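Local atomic coordinates of tRNA (cytosine(38)-C(5))-methyltransferase (Schizosaccharomyces pombe, PDB entry 6FDF), a protein that transfers a methyl group from S-adenosyl-L-methionine to carbon 5 of cytosine 38 in the anticodon loop of tRNA(Asp), and less efficiently of tRNA(Glu). Residues 11-16 with 34-39; 18-23 with 313-318; 80-85 with 123-128; 254-259 with 276-281. All coordinates share one frame; numbering follows the deposited sequence. Where two conformers were deposited one is given.

Contacts 1, 2 and 3 cluster in the Rossmann-like methyltransferase core. Contacts 1 and 3, their centres about 16 Å apart, share its mixed seven-stranded sheet, where strands 11-16 and 78-81 are neighbours bonded through Leu-14, Leu-16 and Thr-80. The centre of contact 2 is about 15 Å from that of contact 1 and about 11 Å from that of contact 3; it touches both and brings residues 313-318 back to the cofactor loop after strand 11-16. In sequence, contacts 3 and 4 fall between the halves of contact 2. Contact 4 belongs to a separate three-stranded sheet, its centre about 38 Å from that of contact 1. Cofactor and predicted nucleophile thus gather in the core.

Contact 1: 11-16 with 34-39; sequences LRVLEL and ADIVCA
Leu-11 O takes the backbone N-H of Asp-35 at 2.8 Å, a rung between the parallel strands 11-16 and 34-41, which with helix 22-29 make the opening beta-alpha-beta unit of the Rossmann-like fold. Arg-12 bends its chain at chi3 (61°) and lays the guanidinium against Val-37, whose CG2 sits over the centre of one face, 3.4 Å from CZ; the N-H groups at NE and NH2 are taken by the carbonyls of Asp-75 and Phe-74. Val-13 is bonded both ways, its N to Asp-35 O and its O to Val-37 N, while its side chain meets Ala-34 through CG2, and Val-13 CB lies 3.5 Å from Ile-36 CD1. Beyond this point the register slips by one residue: Val-37 is the extra residue of a beta bulge, its backbone near helical. Leu-14 reaches Cys-38 only with CD1, and Glu-15 N finds Cys-38 O at 3.0 Å in a nearly straight bond. The Glu-15 side chain runs fully extended past Ile-36 on the face of the sheet that helix 22-29 covers; His-24 N holds OE1 and Tyr-50 OH holds OE2, which rests 3.6 Å from Ile-36 CG2.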
loop_
_atom_site.group_PDB
_atom_site.type_symbol
_atom_site.label_atom_id
_atom_site.label_comp_id
_atom_site.label_asym_id
_atom_site.label_seq_id
_atom_site.Cartn_x
_atom_site.Cartn_y
_atom_site.Cartn_z
ATOM N N LEU A 11 21.690 7.539 -1.527
ATOM C CA LEU A 11 21.279 6.159 -1.304
ATOM C C LEU A 11 20.674 5.585 -2.581
ATOM O O LEU A 11 19.681 6.115 -3.095
ATOM C CB LEU A 11 20.275 6.086 -0.154
ATOM C CG LEU A 11 19.734 4.705 0.226
ATOM C CD1 LEU A 11 20.834 3.853 0.830
ATOM C CD2 LEU A 11 18.564 4.834 1.188
ATOM N N ARG A 12 21.258 4.495 -3.080
ATOM C CA ARG A 12 20.704 3.799 -4.236
ATOM C C ARG A 12 19.629 2.830 -3.755
ATOM O O ARG A 12 19.896 1.974 -2.904
ATOM C CB ARG A 12 21.805 3.065 -5.001
ATOM C CG ARG A 12 22.862 3.994 -5.605
ATOM C CD ARG A 12 24.039 3.200 -6.188
ATOM N NE ARG A 12 23.655 2.285 -7.266
ATOM C CZ ARG A 12 23.507 2.641 -8.543
ATOM N NH1 ARG A 12 23.686 3.904 -8.918
ATOM N NH2 ARG A 12 23.172 1.732 -9.451
ATOM N N VAL A 13 18.422 2.958 -4.307
ATOM C CA VAL A 13 17.254 2.196 -3.871
ATOM C C VAL A 13 16.730 1.351 -5.022
ATOM O O VAL A 13 16.605 1.834 -6.153
ATOM C CB VAL A 13 16.143 3.126 -3.346
ATOM C CG1 VAL A 13 14.969 2.299 -2.816
ATOM C CG2 VAL A 13 16.683 4.053 -2.276
ATOM N N LEU A 14 16.407 0.093 -4.728
ATOM C CA LEU A 14 15.729 -0.792 -5.671
ATOM C C LEU A 14 14.295 -0.978 -5.192
ATOM O O LEU A 14 14.071 -1.426 -4.064
ATOM C CB LEU A 14 16.450 -2.136 -5.768
ATOM C CG LEU A 14 15.821 -3.204 -6.662
ATOM C CD1 LEU A 14 15.824 -2.750 -8.121
ATOM C CD2 LEU A 14 16.556 -4.523 -6.491
ATOM N N GLU A 15 13.333 -0.647 -6.044
ATOM C CA GLU A 15 11.920 -0.601 -5.659
ATOM C C GLU A 15 11.199 -1.748 -6.370
ATOM O O GLU A 15 10.749 -1.607 -7.506
ATOM C CB GLU A 15 11.342 0.774 -6.010
ATOM C CG GLU A 15 9.930 1.051 -5.538
ATOM C CD GLU A 15 9.476 2.452 -5.914
ATOM O OE1 GLU A 15 8.322 2.808 -5.590
ATOM O OE2 GLU A 15 10.273 3.197 -6.535
ATOM N N LEU A 16 11.107 -2.892 -5.692
ATOM C CA LEU A 16 10.518 -4.097 -6.269
ATOM C C LEU A 16 9.013 -4.126 -6.030
ATOM O O LEU A 16 8.543 -3.738 -4.954
ATOM C CB LEU A 16 11.160 -5.341 -5.656
ATOM C CG LEU A 16 12.672 -5.469 -5.854
ATOM C CD1 LEU A 16 13.246 -6.557 -4.967
ATOM C CD2 LEU A 16 12.974 -5.742 -7.318
ATOM N N ALA A 34 17.456 9.909 -2.091
ATOM C CA ALA A 34 17.380 8.561 -2.633
ATOM C C ALA A 34 17.336 8.627 -4.149
ATOM O O ALA A 34 16.597 9.432 -4.723
ATOM C CB ALA A 34 16.151 7.818 -2.100
ATOM N N ASP A 35 18.130 7.784 -4.787
ATOM C CA ASP A 35 18.074 7.580 -6.226
ATOM C C ASP A 35 17.461 6.205 -6.457
ATOM O O ASP A 35 18.114 5.186 -6.214
ATOM C CB ASP A 35 19.462 7.687 -6.850
ATOM C CG ASP A 35 20.165 8.987 -6.495
ATOM O OD1 ASP A 35 19.470 10.006 -6.287
ATOM O OD2 ASP A 35 21.412 8.988 -6.420
ATOM N N ILE A 36 16.200 6.177 -6.890
ATOM C CA ILE A 36 15.585 4.921 -7.308
ATOM C C ILE A 36 16.310 4.469 -8.566
ATOM O O ILE A 36 16.100 5.022 -9.654
ATOM C CB ILE A 36 14.071 5.060 -7.561
ATOM C CG1 ILE A 36 13.349 5.579 -6.317
ATOM C CG2 ILE A 36 13.474 3.720 -7.987
ATOM C CD1 ILE A 36 13.544 4.732 -5.119
ATOM N N VAL A 37 17.198 3.488 -8.416
ATOM C CA VAL A 37 17.955 2.993 -9.560
ATOM C C VAL A 37 17.024 2.309 -10.551
ATOM O O VAL A 37 17.161 2.468 -11.775
ATOM C CB VAL A 37 19.071 2.051 -9.074
ATOM C CG1 VAL A 37 19.738 1.350 -10.246
ATOM C CG2 VAL A 37 20.089 2.826 -8.255
ATOM N N CYS A 38 16.065 1.543 -10.042
ATOM C CA CYS A 38 15.117 0.833 -10.883
ATOM C C CYS A 38 13.870 0.566 -10.059
ATOM O O CYS A 38 13.957 0.307 -8.855
ATOM C CB CYS A 38 15.689 -0.491 -11.407
ATOM S SG CYS A 38 14.741 -1.225 -12.777
ATOM N N ALA A 39 12.723 0.636 -10.718
ATOM C CA ALA A 39 11.447 0.205 -10.163
ATOM C C ALA A 39 10.950 -0.927 -11.046
ATOM O O ALA A 39 10.937 -0.790 -12.271
ATOM C CB ALA A 39 10.448 1.360 -10.122
#

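Contact 2: 18-23 with 313-318; sequences SGIGGM and GNSINV. With SAH (S-adenosyl-L-homocysteine), chain E.
Ile-316 presses CD1 onto the backbone of Gly-22, 3.5 Å from its carbonyl carbon, where the glycine-rich cofactor loop of the class I methyltransferase fold enters helix 22-29. Residues 313-318 carry the Gly-Asn-Ser sequence of motif X of C5-methyltransferases, so the contact joins the two ends of the conserved domain around S-adenosyl-L-homocysteine. Packing is tightest here because Gly-22 has no side chain: a CB would run into Ile-316 CG1, which chi1 of 62° sets between the backbone N and the carbonyl carbon. Val-318 CG2 adds a looser touch on Gly-22 O, and Met-23 crosses Ile-316 at about a right angle with SD 4.1 Å from CD1. An alanine in place of Ile-316 would probably open a gap above Gly-22 and cost Met-23 SD one of its apolar neighbours.

Toward the cofactor the segments draw apart, and its carboxylate fills the interval. OXT accepts Ile-20 N at 3.0 Å, and O takes a weak bond from Ile-316 N at 3.4 Å. A side chain on Gly-19 would collide with OXT. Gly-19 N is held by Asp-41, which also binds the cofactor. The approach of Ile-20 CD1 to Ser-315 is slight and doubtful, since Ser-315 has two conformers. Farthest along, where Asn-314 is partly exposed, the segments do not meet; the cofactor's thioether remains the neighbour, with Asn-314 O 3.3 Å from its SD.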
loop_
_atom_site.group_PDB
_atom_site.type_symbol
_atom_site.label_atom_id
_atom_site.label_comp_id
_atom_site.label_asym_id
_atom_site.label_seq_id
_atom_site.Cartn_x
_atom_site.Cartn_y
_atom_site.Cartn_z
ATOM N N SER A 18 6.783 -2.306 -7.746
ATOM C CA SER A 18 6.724 -0.863 -7.528
ATOM C C SER A 18 5.320 -0.283 -7.666
ATOM O O SER A 18 5.032 0.758 -7.064
ATOM C CB SER A 18 7.658 -0.152 -8.501
ATOM O OG SER A 18 7.595 -0.738 -9.790
ATOM N N GLY A 19 4.446 -0.912 -8.446
ATOM C CA GLY A 19 3.095 -0.377 -8.585
ATOM C C GLY A 19 3.129 1.047 -9.114
ATOM O O GLY A 19 3.862 1.363 -10.057
ATOM N N ILE A 20 2.356 1.938 -8.488
ATOM C CA ILE A 20 2.361 3.331 -8.925
ATOM C C ILE A 20 3.361 4.142 -8.106
ATOM O O ILE A 20 3.371 5.376 -8.167
ATOM C CB ILE A 20 0.956 3.956 -8.851
ATOM C CG1 ILE A 20 0.438 3.951 -7.409
ATOM C CG2 ILE A 20 -0.005 3.235 -9.786
ATOM C CD1 ILE A 20 -0.908 4.634 -7.244
ATOM N N GLY A 21 4.239 3.464 -7.373
ATOM C CA GLY A 21 5.334 4.155 -6.721
ATOM C C GLY A 21 5.061 4.676 -5.329
ATOM O O GLY A 21 5.663 5.685 -4.931
ATOM N N GLY A 22 4.174 4.022 -4.574
ATOM C CA GLY A 22 3.970 4.414 -3.188
ATOM C C GLY A 22 5.266 4.519 -2.408
ATOM O O GLY A 22 5.456 5.462 -1.638
ATOM N N MET A 23 6.180 3.554 -2.598
ATOM C CA MET A 23 7.450 3.582 -1.868
ATOM C C MET A 23 8.272 4.812 -2.229
ATOM O O MET A 23 8.899 5.429 -1.358
ATOM C CB MET A 23 8.267 2.315 -2.145
ATOM C CG MET A 23 7.679 1.007 -1.640
ATOM S SD MET A 23 7.701 0.915 0.168
ATOM C CE MET A 23 7.102 -0.754 0.407
ATOM N N GLY A 313 -6.116 0.137 -4.872
ATOM C CA GLY A 313 -6.540 -0.933 -3.985
ATOM C C GLY A 313 -5.409 -1.838 -3.545
ATOM O O GLY A 313 -5.516 -2.482 -2.495
ATOM N N ASN A 314 -4.334 -1.909 -4.332
ATOM C CA ASN A 314 -3.158 -2.713 -4.025
ATOM C C ASN A 314 -1.966 -1.889 -3.558
ATOM O O ASN A 314 -0.852 -2.417 -3.491
ATOM C CB ASN A 314 -2.740 -3.520 -5.255
ATOM C CG ASN A 314 -3.689 -4.640 -5.557
ATOM O OD1 ASN A 314 -4.269 -5.234 -4.649
ATOM N ND2 ASN A 314 -3.852 -4.949 -6.841
ATOM N N SER A 315 -2.167 -0.614 -3.234
ATOM C CA SER A 315 -1.077 0.288 -2.890
ATOM C C SER A 315 -0.887 0.374 -1.378
ATOM O O SER A 315 -1.767 0.015 -0.592
ATOM C CB SER A 315 -1.336 1.688 -3.455
ATOM O OG SER A 315 -1.375 1.674 -4.871
ATOM N N ILE A 316 0.285 0.866 -0.978
ATOM C CA ILE A 316 0.591 1.064 0.435
ATOM C C ILE A 316 -0.072 2.339 0.924
ATOM O O ILE A 316 -0.572 3.138 0.124
ATOM C CB ILE A 316 2.110 1.143 0.660
ATOM C CG1 ILE A 316 2.673 2.359 -0.098
ATOM C CG2 ILE A 316 2.774 -0.149 0.236
ATOM C CD1 ILE A 316 4.050 2.787 0.323
ATOM N N ASN A 317 -0.048 2.557 2.236
ATOM C CA ASN A 317 -0.267 3.888 2.777
ATOM C C ASN A 317 1.074 4.611 2.820
ATOM O O ASN A 317 1.994 4.192 3.535
ATOM C CB ASN A 317 -0.916 3.841 4.159
ATOM C CG ASN A 317 -1.234 5.223 4.678
ATOM O OD1 ASN A 317 -0.328 5.993 4.995
ATOM N ND2 ASN A 317 -2.524 5.568 4.727
ATOM N N VAL A 318 1.164 5.704 2.057
ATOM C CA VAL A 318 2.413 6.439 1.869
ATOM C C VAL A 318 2.870 7.089 3.170
ATOM O O VAL A 318 4.074 7.158 3.458
ATOM C CB VAL A 318 2.223 7.483 0.751
ATOM C CG1 VAL A 318 3.433 8.406 0.654
ATOM C CG2 VAL A 318 1.964 6.787 -0.583
HETATM N N SAH E . 3.605 -1.286 -3.585
HETATM C CA SAH E . 3.081 -0.829 -4.854
HETATM C CB SAH E . 2.081 -1.827 -5.445
HETATM C CG SAH E . 2.352 -3.249 -4.960
HETATM S SD SAH E . 1.029 -4.361 -5.331
HETATM C C SAH E . 2.457 0.520 -4.691
HETATM O O SAH E . 2.541 1.079 -3.576
HETATM O OXT SAH E . 1.896 1.024 -5.688
HETATM C "C5'" SAH E . 2.050 -5.654 -5.944
HETATM C "C4'" SAH E . 2.614 -5.250 -7.306
HETATM O "O4'" SAH E . 3.562 -6.234 -7.678
HETATM C "C3'" SAH E . 1.557 -5.174 -8.407
HETATM O "O3'" SAH E . 1.656 -3.925 -9.091
HETATM C "C2'" SAH E . 1.943 -6.288 -9.383
HETATM O "O2'" SAH E . 1.783 -5.888 -10.748
HETATM C "C1'" SAH E . 3.414 -6.517 -9.058
HETATM N N9 SAH E . 3.872 -7.911 -9.241
HETATM C C8 SAH E . 3.266 -9.038 -8.818
HETATM N N7 SAH E . 3.988 -10.129 -9.168
HETATM C C5 SAH E . 5.086 -9.711 -9.829
HETATM C C6 SAH E . 6.258 -10.343 -10.467
HETATM N N6 SAH E . 6.406 -11.686 -10.468
HETATM N N1 SAH E . 7.166 -9.521 -11.046
HETATM C C2 SAH E . 7.027 -8.184 -11.049
HETATM N N3 SAH E . 5.986 -7.543 -10.487
HETATM C C4 SAH E . 4.996 -8.246 -9.879
#

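Contact 3: 80-85 with 123-128; sequences TMSPSC and LIENVQ
Glu-125 and Ser-82 meet because both first torsions point the side chain anti to the backbone N: Glu-125 then turns sharply at chi2 (-100°), swinging its carboxylate round to the Ser-82 hydroxyl. Ser-82 OG donates to Glu-125 OE1 at 2.5 Å, a very short bond that reaches the oxygen nearly along its C-O axis. The other oxygen, OE2, has a long, weak ion pair with Arg-168. An alanine here instead of Glu-125 would probably leave Ser-82 OG without this acceptor, free to turn near the cofactor.

Behind this pair the strands run parallel. Met-81 N donates to Leu-123 O at 2.9 Å and Met-81 O accepts Glu-125 N, while on the face beside helix 103-111 Met-81 and Ile-124 lie alongside each other, CG to CG1 3.8 Å. The segments come from strands 78-81 and 121-127 of a beta-alpha-beta unit, and their ends carry the Pro-Ser-Cys loop of motif IV and the Glu-Asn-Val of motif VI of the C5-methyltransferases; Cys-85 is the predicted catalytic residue. Where strand 78-81 gives out, side-chain contacts join those of the backbone. Pro-83 CD packs on Ile-124 CG2, and Pro-83 O receives a weak, bent bond from Asn-126 ND2. A water bridges the loop to the same amide: it accepts Cys-85 N at 2.7 Å and donates to Asn-126 OD1 at 2.7 Å. Cys-85 SG lies 4.1 Å from Asn-126 ND2.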
loop_
_atom_site.group_PDB
_atom_site.type_symbol
_atom_site.label_atom_id
_atom_site.label_comp_id
_atom_site.label_asym_id
_atom_site.label_seq_id
_atom_site.Cartn_x
_atom_site.Cartn_y
_atom_site.Cartn_z
ATOM N N THR A 80 13.240 -2.155 -1.330
ATOM C CA THR A 80 11.868 -2.150 -0.833
ATOM C C THR A 80 11.059 -3.169 -1.626
ATOM O O THR A 80 11.330 -3.416 -2.807
ATOM C CB THR A 80 11.223 -0.760 -0.936
ATOM O OG1 THR A 80 11.021 -0.407 -2.316
ATOM C CG2 THR A 80 12.084 0.295 -0.242
ATOM N N MET A 81 10.052 -3.760 -0.987
ATOM C CA MET A 81 9.237 -4.725 -1.711
ATOM C C MET A 81 7.872 -4.852 -1.055
ATOM O O MET A 81 7.757 -4.810 0.173
ATOM C CB MET A 81 9.923 -6.099 -1.783
ATOM C CG MET A 81 10.337 -6.669 -0.440
ATOM S SD MET A 81 11.369 -8.144 -0.603
ATOM C CE MET A 81 12.982 -7.417 -0.832
ATOM N N SER A 82 6.849 -5.008 -1.896
ATOM C CA SER A 82 5.489 -5.324 -1.460
ATOM C C SER A 82 5.093 -6.576 -2.231
ATOM O O SER A 82 4.353 -6.511 -3.225
ATOM C CB SER A 82 4.531 -4.155 -1.702
ATOM O OG SER A 82 3.280 -4.384 -1.064
ATOM N N PRO A 83 5.593 -7.739 -1.819
ATOM C CA PRO A 83 5.478 -8.929 -2.665
ATOM C C PRO A 83 4.065 -9.489 -2.692
ATOM O O PRO A 83 3.208 -9.157 -1.870
ATOM C CB PRO A 83 6.455 -9.921 -2.023
ATOM C CG PRO A 83 6.565 -9.468 -0.594
ATOM C CD PRO A 83 6.471 -7.967 -0.656
ATOM N N SER A 84 3.831 -10.346 -3.676
ATOM C CA SER A 84 2.557 -11.034 -3.856
ATOM C C SER A 84 2.744 -12.428 -3.276
ATOM O O SER A 84 3.387 -13.285 -3.888
ATOM C CB SER A 84 2.159 -11.076 -5.329
ATOM O OG SER A 84 1.039 -11.920 -5.533
ATOM N N CYS A 85 2.193 -12.655 -2.085
ATOM C CA CYS A 85 2.413 -13.911 -1.393
ATOM C C CYS A 85 1.154 -14.747 -1.193
ATOM O O CYS A 85 1.265 -15.888 -0.734
ATOM C CB CYS A 85 3.097 -13.645 -0.043
ATOM S SG CYS A 85 4.824 -13.115 -0.290
ATOM N N LEU A 123 13.022 -3.259 3.350
ATOM C CA LEU A 123 11.681 -2.960 3.839
ATOM C C LEU A 123 10.702 -3.855 3.096
ATOM O O LEU A 123 10.669 -3.845 1.863
ATOM C CB LEU A 123 11.328 -1.489 3.614
ATOM C CG LEU A 123 9.883 -1.126 3.949
ATOM C CD1 LEU A 123 9.651 -1.328 5.412
ATOM C CD2 LEU A 123 9.585 0.315 3.547
ATOM N N ILE A 124 9.915 -4.628 3.843
ATOM C CA ILE A 124 8.930 -5.546 3.287
ATOM C C ILE A 124 7.558 -5.139 3.804
ATOM O O ILE A 124 7.396 -4.901 5.004
ATOM C CB ILE A 124 9.239 -7.004 3.673
ATOM C CG1 ILE A 124 10.687 -7.353 3.318
ATOM C CG2 ILE A 124 8.294 -7.965 2.947
ATOM C CD1 ILE A 124 11.095 -8.734 3.777
ATOM N N GLU A 125 6.577 -5.068 2.909
ATOM C CA GLU A 125 5.197 -4.775 3.283
ATOM C C GLU A 125 4.295 -5.887 2.763
ATOM O O GLU A 125 4.508 -6.405 1.664
ATOM C CB GLU A 125 4.755 -3.415 2.721
ATOM C CG GLU A 125 3.411 -2.933 3.246
ATOM C CD GLU A 125 2.266 -3.180 2.280
ATOM O OE1 GLU A 125 2.472 -3.864 1.258
ATOM O OE2 GLU A 125 1.160 -2.665 2.542
ATOM N N ASN A 126 3.296 -6.274 3.548
ATOM C CA ASN A 126 2.385 -7.317 3.095
ATOM C C ASN A 126 1.070 -7.202 3.858
ATOM O O ASN A 126 0.921 -6.368 4.753
ATOM C CB ASN A 126 3.007 -8.703 3.267
ATOM C CG ASN A 126 2.673 -9.622 2.116
ATOM O OD1 ASN A 126 1.713 -10.389 2.180
ATOM N ND2 ASN A 126 3.442 -9.523 1.039
ATOM N N VAL A 127 0.113 -8.050 3.489
ATOM C CA VAL A 127 -1.188 -8.057 4.155
ATOM C C VAL A 127 -1.075 -8.719 5.520
ATOM O O VAL A 127 -0.192 -9.549 5.775
ATOM C CB VAL A 127 -2.252 -8.760 3.290
ATOM C CG1 VAL A 127 -2.369 -8.080 1.930
ATOM C CG2 VAL A 127 -1.924 -10.232 3.138
ATOM N N GLN A 128 -1.977 -8.330 6.420
ATOM C CA GLN A 128 -2.075 -8.990 7.712
ATOM C C GLN A 128 -2.297 -10.485 7.517
ATOM O O GLN A 128 -3.090 -10.911 6.671
ATOM C CB GLN A 128 -3.216 -8.380 8.525
ATOM C CG GLN A 128 -3.340 -8.925 9.934
ATOM C CD GLN A 128 -4.350 -8.156 10.758
ATOM O OE1 GLN A 128 -5.245 -7.508 10.214
ATOM N NE2 GLN A 128 -4.216 -8.226 12.077
HETATM O O HOH W 1 0.880 -11.162 -0.280
#

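Contact 4: 254-259 with 276-281; sequences GSILQM and LQLRYF
Leu-257, Met-259 and Arg-279 give up the most surface here, and the leucine and the methionine both pack on the arginine. Leu-257 and Arg-279 form an antiparallel hydrogen-bonded pair, Leu-257 N to Arg-279 O at 2.9 Å and Arg-279 N to Leu-257 O at 3.0 Å, and their side chains run side by side in the same direction. Leu-257 CD2 lies over one face of the guanidinium, displaced toward the rim and 3.4 Å from NH2. Met-259 crosses the arginine at about a right angle; a bend at chi3 (-74°) folds its CE back against Arg-279 CD, and SD meets the guanidinium edge in plane, 3.4 Å from NE. NH1 also bonds to the neighbouring Tyr-280 O, and outside the contact it forms a salt bridge with Glu-285, with Trp-212 as cation-pi partner of the arginine.

Strands 256-258 and 278-279 belong to a small three-stranded sheet, with 231-232 along the far side of 256-258, in a part of the chain consistent with the target-recognition region of C5-methyltransferases. Helix 265-272 lies in the connection between the two strands. Leu-278, on the face opposite Arg-279, lays CD2 against Gln-258 CA and CB and 4.0 Å from Ile-256 CD1. At one end Ser-255 O approaches the Phe-281 ring at its edge, near CD2. At the other, Gln-277 takes a left-handed backbone conformation and its O accepts Met-259 N at 3.1 Å, the donor standing 51° above the carbonyl plane.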
loop_
_atom_site.group_PDB
_atom_site.type_symbol
_atom_site.label_atom_id
_atom_site.label_comp_id
_atom_site.label_asym_id
_atom_site.label_seq_id
_atom_site.Cartn_x
_atom_site.Cartn_y
_atom_site.Cartn_z
ATOM N N GLY A 254 -14.769 -1.558 0.602
ATOM C CA GLY A 254 -14.596 -0.154 0.928
ATOM C C GLY A 254 -15.932 0.431 1.338
ATOM O O GLY A 254 -16.999 -0.060 0.963
ATOM N N SER A 255 -15.877 1.491 2.147
ATOM C CA SER A 255 -17.085 2.192 2.558
ATOM C C SER A 255 -17.578 3.111 1.445
ATOM O O SER A 255 -16.854 3.425 0.499
ATOM C CB SER A 255 -16.823 3.023 3.813
ATOM O OG SER A 255 -16.282 2.232 4.856
ATOM N N ILE A 256 -18.829 3.546 1.574
ATOM C CA ILE A 256 -19.400 4.548 0.686
ATOM C C ILE A 256 -19.833 5.738 1.534
ATOM O O ILE A 256 -19.952 5.648 2.758
ATOM C CB ILE A 256 -20.578 4.008 -0.151
ATOM C CG1 ILE A 256 -21.635 3.353 0.736
ATOM C CG2 ILE A 256 -20.065 2.997 -1.192
ATOM C CD1 ILE A 256 -22.907 2.981 0.002
ATOM N N LEU A 257 -20.084 6.856 0.860
ATOM C CA LEU A 257 -20.272 8.159 1.496
ATOM C C LEU A 257 -21.722 8.609 1.382
ATOM O O LEU A 257 -22.252 8.728 0.271
ATOM C CB LEU A 257 -19.356 9.207 0.862
ATOM C CG LEU A 257 -19.417 10.592 1.516
ATOM C CD1 LEU A 257 -18.787 10.563 2.894
ATOM C CD2 LEU A 257 -18.743 11.629 0.626
ATOM N N GLN A 258 -22.347 8.884 2.527
ATOM C CA GLN A 258 -23.656 9.526 2.567
ATOM C C GLN A 258 -23.477 11.034 2.444
ATOM O O GLN A 258 -22.836 11.656 3.299
ATOM C CB GLN A 258 -24.383 9.190 3.865
ATOM C CG GLN A 258 -25.633 10.032 4.108
ATOM C CD GLN A 258 -26.279 9.751 5.456
ATOM O OE1 GLN A 258 -26.167 8.652 5.997
ATOM N NE2 GLN A 258 -26.966 10.749 6.002
ATOM N N MET A 259 -24.042 11.622 1.389
ATOM C CA MET A 259 -23.994 13.069 1.213
ATOM C C MET A 259 -25.202 13.793 1.794
ATOM O O MET A 259 -25.142 15.015 1.978
ATOM C CB MET A 259 -23.855 13.417 -0.271
ATOM C CG MET A 259 -22.536 12.956 -0.879
ATOM S SD MET A 259 -22.179 13.673 -2.498
ATOM C CE MET A 259 -23.317 12.768 -3.541
ATOM N N LEU A 276 -30.433 8.988 0.617
ATOM C CA LEU A 276 -29.179 9.155 1.335
ATOM C C LEU A 276 -28.080 9.746 0.466
ATOM O O LEU A 276 -27.037 10.132 1.007
ATOM C CB LEU A 276 -28.708 7.813 1.896
ATOM C CG LEU A 276 -29.540 7.274 3.059
ATOM C CD1 LEU A 276 -29.169 5.825 3.348
ATOM C CD2 LEU A 276 -29.349 8.147 4.294
ATOM N N GLN A 277 -28.285 9.818 -0.852
ATOM C CA GLN A 277 -27.303 10.391 -1.772
ATOM C C GLN A 277 -25.943 9.729 -1.580
ATOM O O GLN A 277 -24.925 10.386 -1.347
ATOM C CB GLN A 277 -27.208 11.909 -1.600
ATOM C CG GLN A 277 -28.535 12.638 -1.702
ATOM C CD GLN A 277 -28.382 14.137 -1.521
ATOM O OE1 GLN A 277 -28.984 14.730 -0.628
ATOM N NE2 GLN A 277 -27.564 14.755 -2.365
ATOM N N LEU A 278 -25.936 8.401 -1.678
ATOM C CA LEU A 278 -24.727 7.621 -1.460
ATOM C C LEU A 278 -23.875 7.623 -2.719
ATOM O O LEU A 278 -24.381 7.374 -3.819
ATOM C CB LEU A 278 -25.093 6.187 -1.080
ATOM C CG LEU A 278 -25.889 6.052 0.218
ATOM C CD1 LEU A 278 -26.650 4.731 0.252
ATOM C CD2 LEU A 278 -24.955 6.152 1.404
ATOM N N ARG A 279 -22.579 7.879 -2.556
ATOM C CA ARG A 279 -21.637 7.827 -3.662
ATOM C C ARG A 279 -20.381 7.080 -3.236
ATOM O O ARG A 279 -20.062 6.993 -2.049
ATOM C CB ARG A 279 -21.258 9.231 -4.160
ATOM C CG ARG A 279 -20.396 10.063 -3.202
ATOM C CD ARG A 279 -19.885 11.305 -3.942
ATOM N NE ARG A 279 -19.171 12.276 -3.110
ATOM C CZ ARG A 279 -17.867 12.218 -2.843
ATOM N NH1 ARG A 279 -17.131 11.215 -3.313
ATOM N NH2 ARG A 279 -17.296 13.159 -2.097
ATOM N N TYR A 280 -19.668 6.538 -4.225
ATOM C CA TYR A 280 -18.326 6.033 -3.980
ATOM C C TYR A 280 -17.375 7.198 -3.731
ATOM O O TYR A 280 -17.592 8.312 -4.213
ATOM C CB TYR A 280 -17.835 5.205 -5.175
ATOM C CG TYR A 280 -18.725 4.020 -5.474
ATOM C CD1 TYR A 280 -18.701 2.891 -4.659
ATOM C CD2 TYR A 280 -19.587 4.026 -6.566
ATOM C CE1 TYR A 280 -19.521 1.804 -4.915
ATOM C CE2 TYR A 280 -20.408 2.940 -6.834
ATOM C CZ TYR A 280 -20.366 1.830 -6.007
ATOM O OH TYR A 280 -21.181 0.746 -6.265
ATOM N N PHE A 281 -16.321 6.941 -2.962
ATOM C CA PHE A 281 -15.194 7.863 -2.961
ATOM C C PHE A 281 -14.598 7.922 -4.358
ATOM O O PHE A 281 -14.537 6.911 -5.061
ATOM C CB PHE A 281 -14.131 7.423 -1.950
ATOM C CG PHE A 281 -14.561 7.575 -0.519
ATOM C CD1 PHE A 281 -14.512 8.812 0.105
ATOM C CD2 PHE A 281 -15.012 6.484 0.205
ATOM C CE1 PHE A 281 -14.911 8.956 1.423
ATOM C CE2 PHE A 281 -15.411 6.625 1.522
ATOM C CZ PHE A 281 -15.360 7.864 2.130
#